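Local coordinates for YfkN protein (Bacillus subtilis subsp. subtilis, PDB 3GVE) that belongs to the calcineurin-like phosphoesterase family of metal-binding proteins and carries one manganese and one magnesium ion in this model, at residues A[10-15]-A[56-61]; A[291-296]-A[303-308]. All coordinates share one frame; numbering follows the deposited sequence.

How the interactions relate
Both interactions lie in one mixed sheet of four strands, in which strand 9-17 and strand 286-297 are neighbours. Interaction 1 is a buried parallel pairing on one flank of the sheet, and interaction 2 is an antiparallel hairpin pairing at the surface on the other. Their centres are about 11 Å apart. Interaction 1 has mostly leucine, isoleucine and valine side chains and one asparagine that extends the backbone ladder. Interaction 2 keeps apolar side chains on one face and places lysine and aspartate on the other. The two meet directly where His11 NE2 is probably hydrogen-bonded to Asp291 OD1 and Leu12 O probably accepts from Leu292 N.

Interaction 1: A[10-15]-A[56-61]; sequences VHLSIL and NTLLVD
Ser13, Ile14 and Leu15 of strand 9-17 pair in parallel with Thr57, Leu58 and Leu59 of the edge strand 57-61, a buried contact in the four-stranded sheet. The ladder is regular. Ser13 N gives a nearly straight hydrogen bond to Asn56 O at 2.9 Å, and Leu15 N bonds Leu58 O at 2.8 Å. Leu58 N and Val60 N return bonds to Ser13 O and Leu15 O.

Just before strand 57-61 begins, Asn56 adds a side-chain rung. Its ND2 reaches His11 O at 3.1 Å. The acceptor lies near the amide plane, but the donor sits above the carbonyl plane, 38° out of it. ND2 also bonds Ile154 O, so two acceptors hold the amide.

On the face of Leu12, Ile14, Leu58 and Val60, methyl groups meet. With CG swung away from the backbone N (chi1 177°), Leu12 brings its CD1 across to 4.0 Å from Leu58 CD1. Ile14 CG2 meets Val60 CG2 at 4.1 Å. Strands 146-154 and 160-170 cover Leu58 on this face. On the other face, Leu15 CD1 packs on Thr57 CG2 at 3.5 Å, and Leu59 CD1 touches Leu15 CB at 3.9 Å. Helix 40-53 covers this face and links the two strands, which makes the unit a beta-alpha-beta crossover, a usual building block of the calcineurin-like phosphoesterase fold.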
ATOM      1  N   VAL A  10      39.532 -10.435  -6.205  1.00 13.52           N
ATOM      2  CA  VAL A  10      38.271 -11.187  -6.401  1.00 13.13           C
ATOM      3  C   VAL A  10      37.121 -10.175  -6.612  1.00 12.48           C
ATOM      4  O   VAL A  10      36.911  -9.331  -5.785  1.00 14.25           O
ATOM      5  CB  VAL A  10      37.953 -12.085  -5.213  1.00 13.65           C
ATOM      6  CG1 VAL A  10      36.636 -12.767  -5.417  1.00 15.17           C
ATOM      7  CG2 VAL A  10      39.092 -13.148  -4.981  1.00 15.30           C
ATOM      8  N   HIS A  11      36.376 -10.297  -7.697  1.00 12.31           N
ATOM      9  CA  HIS A  11      35.202  -9.448  -7.853  1.00 12.47           C
ATOM     10  C   HIS A  11      33.995 -10.236  -7.338  1.00 12.60           C
ATOM     11  O   HIS A  11      33.621 -11.212  -7.946  1.00 12.99           O
ATOM     12  CB  HIS A  11      35.035  -9.037  -9.318  1.00 14.23           C
ATOM     13  CG  HIS A  11      33.804  -8.233  -9.594  1.00 16.81           C
ATOM     14  ND1 HIS A  11      33.263  -8.131 -10.856  1.00 18.97           N
ATOM     15  CD2 HIS A  11      33.004  -7.508  -8.781  1.00 17.52           C
ATOM     16  CE1 HIS A  11      32.195  -7.359 -10.815  1.00 19.10           C
ATOM     17  NE2 HIS A  11      32.003  -6.985  -9.564  1.00 18.50           N
ATOM     18  N   LEU A  12      33.430  -9.818  -6.223  1.00 11.87           N
ATOM     19  CA  LEU A  12      32.255 -10.451  -5.651  1.00 12.03           C
ATOM     20  C   LEU A  12      31.048  -9.526  -5.876  1.00 11.72           C
ATOM     21  O   LEU A  12      31.122  -8.343  -5.610  1.00 12.71           O
ATOM     22  CB  LEU A  12      32.490 -10.682  -4.153  1.00 11.88           C
ATOM     23  CG  LEU A  12      31.329 -11.271  -3.362  1.00 12.43           C
ATOM     24  CD1 LEU A  12      31.006 -12.669  -3.881  1.00 13.11           C
ATOM     25  CD2 LEU A  12      31.669 -11.314  -1.887  1.00 13.63           C
ATOM     26  N   SER A  13      29.956 -10.069  -6.403  1.00 10.39           N
ATOM     27  CA  SER A  13      28.733  -9.298  -6.598  1.00 10.88           C
ATOM     28  C   SER A  13      27.671  -9.805  -5.642  1.00 10.25           C
ATOM     29  O   SER A  13      27.532 -10.995  -5.443  1.00 11.66           O
ATOM     30  CB  SER A  13      28.229  -9.449  -8.022  1.00 12.97           C
ATOM     31  OG  SER A  13      29.111  -8.850  -8.937  1.00 15.82           O
ATOM     32  N   ILE A  14      26.924  -8.887  -5.051  1.00  9.23           N
ATOM     33  CA  ILE A  14      25.821  -9.250  -4.176  1.00  8.87           C
ATOM     34  C   ILE A  14      24.558  -8.661  -4.768  1.00  8.30           C
ATOM     35  O   ILE A  14      24.476  -7.470  -4.965  1.00  9.78           O
ATOM     36  CB  ILE A  14      26.023  -8.669  -2.749  1.00 10.28           C
ATOM     37  CG1 ILE A  14      27.347  -9.140  -2.131  1.00 11.12           C
ATOM     38  CG2 ILE A  14      24.862  -9.057  -1.840  1.00 10.95           C
ATOM     39  CD1 ILE A  14      27.864  -8.196  -1.083  1.00 12.62           C
ATOM     40  N   LEU A  15      23.587  -9.516  -5.051  1.00  8.23           N
ATOM     41  CA  LEU A  15      22.279  -9.078  -5.556  1.00  8.48           C
ATOM     42  C   LEU A  15      21.269  -9.143  -4.420  1.00  7.99           C
ATOM     43  O   LEU A  15      21.312 -10.074  -3.642  1.00  8.40           O
ATOM     44  CB  LEU A  15      21.834  -9.989  -6.688  1.00  8.91           C
ATOM     45  CG  LEU A  15      22.862 -10.231  -7.806  1.00  9.77           C
ATOM     46  CD1 LEU A  15      22.240 -11.135  -8.863  1.00 10.54           C
ATOM     47  CD2 LEU A  15      23.337  -8.924  -8.431  1.00 11.10           C
ATOM     48  N   ASN A  56      30.942 -15.110  -9.427  1.00 13.31           N
ATOM     49  CA  ASN A  56      30.987 -14.875  -7.987  1.00 12.58           C
ATOM     50  C   ASN A  56      29.822 -13.993  -7.563  1.00 11.01           C
ATOM     51  O   ASN A  56      29.995 -12.851  -7.229  1.00 12.58           O
ATOM     52  CB  ASN A  56      32.304 -14.193  -7.569  1.00 13.39           C
ATOM     53  CG  ASN A  56      33.553 -14.902  -8.073  1.00 13.51           C
ATOM     54  OD1 ASN A  56      33.684 -16.108  -8.016  1.00 14.13           O
ATOM     55  ND2 ASN A  56      34.492 -14.111  -8.514  1.00 13.92           N
ATOM     56  N   THR A  57      28.622 -14.542  -7.594  1.00 10.01           N
ATOM     57  CA  THR A  57      27.420 -13.770  -7.279  1.00  9.99           C
ATOM     58  C   THR A  57      26.615 -14.418  -6.160  1.00 10.65           C
ATOM     59  O   THR A  57      26.295 -15.608  -6.190  1.00 12.87           O
ATOM     60  CB  THR A  57      26.544 -13.566  -8.540  1.00 12.06           C
ATOM     61  OG1 THR A  57      27.266 -12.772  -9.484  1.00 13.71           O
ATOM     62  CG2 THR A  57      25.256 -12.841  -8.195  1.00 13.90           C
ATOM     63  N   LEU A  58      26.299 -13.608  -5.162  1.00  9.49           N
ATOM     64  CA  LEU A  58      25.433 -14.001  -4.071  1.00  8.71           C
ATOM     65  C   LEU A  58      24.090 -13.310  -4.241  1.00  8.47           C
ATOM     66  O   LEU A  58      24.032 -12.246  -4.824  1.00 10.19           O
ATOM     67  CB  LEU A  58      26.059 -13.581  -2.741  1.00  9.76           C
ATOM     68  CG  LEU A  58      27.467 -14.131  -2.507  1.00 11.36           C
ATOM     69  CD1 LEU A  58      28.036 -13.460  -1.266  1.00 12.41           C
ATOM     70  CD2 LEU A  58      27.429 -15.668  -2.355  1.00 12.59           C
ATOM     71  N   LEU A  59      23.040 -13.926  -3.702  1.00  8.08           N
ATOM     72  CA  LEU A  59      21.684 -13.405  -3.785  1.00  8.04           C
ATOM     73  C   LEU A  59      21.035 -13.440  -2.396  1.00  7.51           C
ATOM     74  O   LEU A  59      20.958 -14.462  -1.757  1.00  8.40           O
ATOM     75  CB  LEU A  59      20.878 -14.224  -4.797  1.00  8.70           C
ATOM     76  CG  LEU A  59      19.370 -13.933  -4.871  1.00  9.34           C
ATOM     77  CD1 LEU A  59      19.096 -12.503  -5.355  1.00  9.44           C
ATOM     78  CD2 LEU A  59      18.708 -14.953  -5.806  1.00  9.48           C
ATOM     79  N   VAL A  60      20.580 -12.281  -1.948  1.00  6.99           N
ATOM     80  CA  VAL A  60      20.020 -12.140  -0.596  1.00  7.21           C
ATOM     81  C   VAL A  60      18.704 -11.386  -0.608  1.00  6.60           C
ATOM     82  O   VAL A  60      18.461 -10.551  -1.455  1.00  7.70           O
ATOM     83  CB  VAL A  60      21.019 -11.422   0.359  1.00  7.66           C
ATOM     84  CG1 VAL A  60      22.345 -12.202   0.406  1.00  8.96           C
ATOM     85  CG2 VAL A  60      21.271  -9.984  -0.071  1.00  9.42           C
ATOM     86  N   ASP A  61      17.862 -11.713   0.354  1.00  7.49           N
ATOM     87  CA  ASP A  61      16.623 -10.964   0.569  1.00  7.61           C
ATOM     88  C   ASP A  61      16.671 -10.235   1.897  1.00  6.96           C
ATOM     89  O   ASP A  61      17.196 -10.756   2.867  1.00  8.09           O
ATOM     90  CB  ASP A  61      15.405 -11.875   0.558  1.00  8.64           C
ATOM     91  CG  ASP A  61      14.118 -11.089   0.658  1.00  7.80           C
ATOM     92  OD1 ASP A  61      13.746 -10.405  -0.310  1.00  8.98           O
ATOM     93  OD2 ASP A  61      13.517 -11.112   1.725  1.00  8.34           O
TER

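Interaction 2: A[291-296]-A[303-308]; sequences DLKLEK and VADSKG
A beta hairpin joins segments 291-296 and 303-308 on the outer flank of the four-stranded sheet. Asp291 and Lys307 form a hydrogen-bonded antiparallel pair. Asp291 N bonds Lys307 O at 2.9 Å, and Lys307 N bonds Asp291 O in return. Lys293 N bonds Asp305 O at 2.9 Å. Then the register slips by one residue. Ala304 and Asp305 both face Lys293, and Lys293 O takes a short bond of 2.7 Å from Ala304 N, with a weak one from Asp305 N.

On one face, Val303 sits between two leucines. A chi1 of -180° parts its two methyls. CG1 of Val303 goes to Leu292 CD2 and CG2 to Leu294 CD2, each at 4.0 Å. Leu292 CD2 also lies over Ser306 CB. Val210 and Pro276, from the strands of the larger sheet, cover this face.

The other face is charged. In the conformer given here, Lys293 runs alongside Asp305, with NZ 4.0 Å from Asp305 OD2, beyond salt-bridge distance. Asp305 OD1 makes a salt bridge with Lys269. Asp291 OD1 accepts from His11 NE2 and is also hydrogen-bonded to Ser13 OG. The whole is a two-stranded antiparallel hairpin with a classic beta bulge at the edge of the sheet, its leucine face turned to the larger sheet and its Asp291, Lys293 and Asp305 face polar.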
ATOM      1  N   ASP A 291      28.968  -4.366  -5.791  1.00 10.30           N
ATOM      2  CA  ASP A 291      30.206  -4.948  -6.303  1.00 11.68           C
ATOM      3  C   ASP A 291      31.308  -4.683  -5.292  1.00 12.33           C
ATOM      4  O   ASP A 291      31.492  -3.570  -4.850  1.00 14.63           O
ATOM      5  CB  ASP A 291      30.551  -4.358  -7.674  1.00 14.12           C
ATOM      6  CG  ASP A 291      29.543  -4.763  -8.736  1.00 17.44           C
ATOM      7  OD1 ASP A 291      29.499  -5.937  -9.086  1.00 18.97           O
ATOM      8  OD2 ASP A 291      28.764  -3.904  -9.176  1.00 19.99           O
ATOM      9  N   LEU A 292      32.002  -5.747  -4.918  1.00 11.79           N
ATOM     10  CA  LEU A 292      33.184  -5.668  -4.060  1.00 12.48           C
ATOM     11  C   LEU A 292      34.404  -6.139  -4.838  1.00 13.12           C
ATOM     12  O   LEU A 292      34.372  -7.190  -5.442  1.00 13.49           O
ATOM     13  CB  LEU A 292      33.025  -6.551  -2.828  1.00 12.68           C
ATOM     14  CG  LEU A 292      31.847  -6.242  -1.889  1.00 13.28           C
ATOM     15  CD1 LEU A 292      31.806  -7.169  -0.691  1.00 13.88           C
ATOM     16  CD2 LEU A 292      31.853  -4.762  -1.469  1.00 14.23           C
ATOM     17  N   LYS A 293      35.490  -5.355  -4.704  0.50 13.46           N
ATOM     18  CA  LYS A 293      36.832  -5.876  -5.216  0.50 14.72           C
ATOM     19  C   LYS A 293      37.637  -6.169  -3.961  0.50 14.12           C
ATOM     20  O   LYS A 293      37.984  -5.320  -3.189  0.50 14.94           O
ATOM     21  CB  LYS A 293      37.521  -4.834  -6.061  0.50 18.17           C
ATOM     22  CG  LYS A 293      36.826  -4.568  -7.294  0.50 23.23           C
ATOM     23  CD  LYS A 293      37.484  -3.488  -8.183  0.50 28.26           C
ATOM     24  CE  LYS A 293      36.729  -3.266  -9.470  0.50 32.30           C
ATOM     25  NZ  LYS A 293      37.408  -2.143 -10.345  0.50 34.65           N
ATOM     26  N   LEU A 294      37.822  -7.393  -3.733  1.00 14.48           N
ATOM     27  CA  LEU A 294      38.527  -7.977  -2.598  1.00 14.34           C
ATOM     28  C   LEU A 294      39.985  -8.246  -2.931  1.00 16.17           C
ATOM     29  O   LEU A 294      40.304  -8.676  -4.016  1.00 15.58           O
ATOM     30  CB  LEU A 294      37.891  -9.294  -2.152  1.00 14.26           C
ATOM     31  CG  LEU A 294      36.373  -9.348  -2.009  1.00 14.47           C
ATOM     32  CD1 LEU A 294      35.974 -10.755  -1.624  1.00 15.22           C
ATOM     33  CD2 LEU A 294      35.982  -8.383  -0.940  1.00 15.47           C
ATOM     34  N   GLU A 295      40.856  -7.987  -1.965  0.50 17.68           N
ATOM     35  CA  GLU A 295      42.294  -8.206  -2.143  0.50 20.92           C
ATOM     36  C   GLU A 295      42.856  -8.937  -0.958  0.50 23.32           C
ATOM     37  O   GLU A 295      42.482  -8.621   0.155  0.50 21.97           O
ATOM     38  CB  GLU A 295      43.027  -6.879  -2.301  0.50 23.96           C
ATOM     39  CG  GLU A 295      43.179  -6.477  -3.723  0.50 28.01           C
ATOM     40  CD  GLU A 295      43.795  -5.116  -3.884  0.50 31.13           C
ATOM     41  OE1 GLU A 295      44.589  -4.729  -3.030  0.50 32.59           O
ATOM     42  OE2 GLU A 295      43.479  -4.440  -4.860  0.50 32.33           O
ATOM     43  N   LYS A 296      43.716  -9.861  -1.169  1.00 27.21           N
ATOM     44  CA  LYS A 296      44.236 -10.516   0.003  1.00 33.37           C
ATOM     45  C   LYS A 296      45.675 -10.067   0.293  1.00 36.00           C
ATOM     46  O   LYS A 296      46.478 -10.124  -0.600  1.00 36.73           O
ATOM     47  CB  LYS A 296      44.145 -12.034  -0.124  1.00 36.86           C
ATOM     48  CG  LYS A 296      44.676 -12.814   1.093  1.00 39.85           C
ATOM     49  CD  LYS A 296      43.881 -14.092   1.396  1.00 41.75           C
ATOM     50  CE  LYS A 296      44.605 -15.465   1.313  1.00 42.95           C
ATOM     51  NZ  LYS A 296      43.815 -16.656   1.826  1.00 43.41           N
ATOM     52  N   VAL A 303      38.318  -4.952   1.388  1.00 16.91           N
ATOM     53  CA  VAL A 303      37.640  -4.418   0.233  1.00 16.37           C
ATOM     54  C   VAL A 303      38.440  -3.255  -0.329  1.00 17.72           C
ATOM     55  O   VAL A 303      38.506  -2.182   0.247  1.00 19.98           O
ATOM     56  CB  VAL A 303      36.239  -3.929   0.575  1.00 16.17           C
ATOM     57  CG1 VAL A 303      35.560  -3.385  -0.664  1.00 15.99           C
ATOM     58  CG2 VAL A 303      35.429  -5.049   1.187  1.00 17.23           C
ATOM     59  N   ALA A 304      39.031  -3.508  -1.477  1.00 16.38           N
ATOM     60  CA  ALA A 304      39.899  -2.546  -2.170  1.00 16.41           C
ATOM     61  C   ALA A 304      39.033  -1.483  -2.855  1.00 16.46           C
ATOM     62  O   ALA A 304      39.467  -0.337  -3.034  1.00 18.71           O
ATOM     63  CB  ALA A 304      40.731  -3.245  -3.167  1.00 17.37           C
ATOM     64  N   ASP A 305      37.868  -1.857  -3.366  1.00 15.56           N
ATOM     65  CA  ASP A 305      36.976  -0.906  -4.051  1.00 16.78           C
ATOM     66  C   ASP A 305      35.567  -1.468  -3.955  1.00 15.31           C
ATOM     67  O   ASP A 305      35.406  -2.650  -3.767  1.00 14.56           O
ATOM     68  CB  ASP A 305      37.389  -0.724  -5.519  1.00 19.59           C
ATOM     69  CG  ASP A 305      36.758   0.509  -6.188  1.00 22.91           C
ATOM     70  OD1 ASP A 305      36.255   1.387  -5.497  1.00 23.48           O
ATOM     71  OD2 ASP A 305      36.803   0.584  -7.427  1.00 25.87           O
ATOM     72  N   SER A 306      34.562  -0.609  -4.078  1.00 13.96           N
ATOM     73  CA  SER A 306      33.153  -1.078  -3.894  1.00 13.51           C
ATOM     74  C   SER A 306      32.247  -0.173  -4.658  1.00 12.94           C
ATOM     75  O   SER A 306      32.590   0.978  -4.979  1.00 14.83           O
ATOM     76  CB  SER A 306      32.785  -1.067  -2.432  1.00 14.09           C
ATOM     77  OG  SER A 306      32.823   0.191  -1.933  1.00 14.18           O
ATOM     78  N   LYS A 307      31.045  -0.629  -4.942  1.00 11.78           N
ATOM     79  CA  LYS A 307      30.020   0.221  -5.539  1.00 12.03           C
ATOM     80  C   LYS A 307      28.652  -0.332  -5.137  1.00 11.01           C
ATOM     81  O   LYS A 307      28.498  -1.552  -5.134  1.00 11.53           O
ATOM     82  CB  LYS A 307      30.161   0.191  -7.059  1.00 13.74           C
ATOM     83  CG  LYS A 307      29.194   1.099  -7.814  1.00 16.32           C
ATOM     84  CD  LYS A 307      29.432   0.980  -9.329  1.00 20.70           C
ATOM     85  CE  LYS A 307      28.318   1.590 -10.131  1.00 25.82           C
ATOM     86  NZ  LYS A 307      28.317   3.020 -10.023  1.00 29.33           N
ATOM     87  N   GLY A 308      27.686   0.542  -4.811  1.00 10.34           N
ATOM     88  CA  GLY A 308      26.280   0.178  -4.654  1.00  9.61           C
ATOM     89  C   GLY A 308      25.461   0.809  -5.747  1.00  9.19           C
ATOM     90  O   GLY A 308      25.595   2.038  -5.987  1.00 10.96           O
TER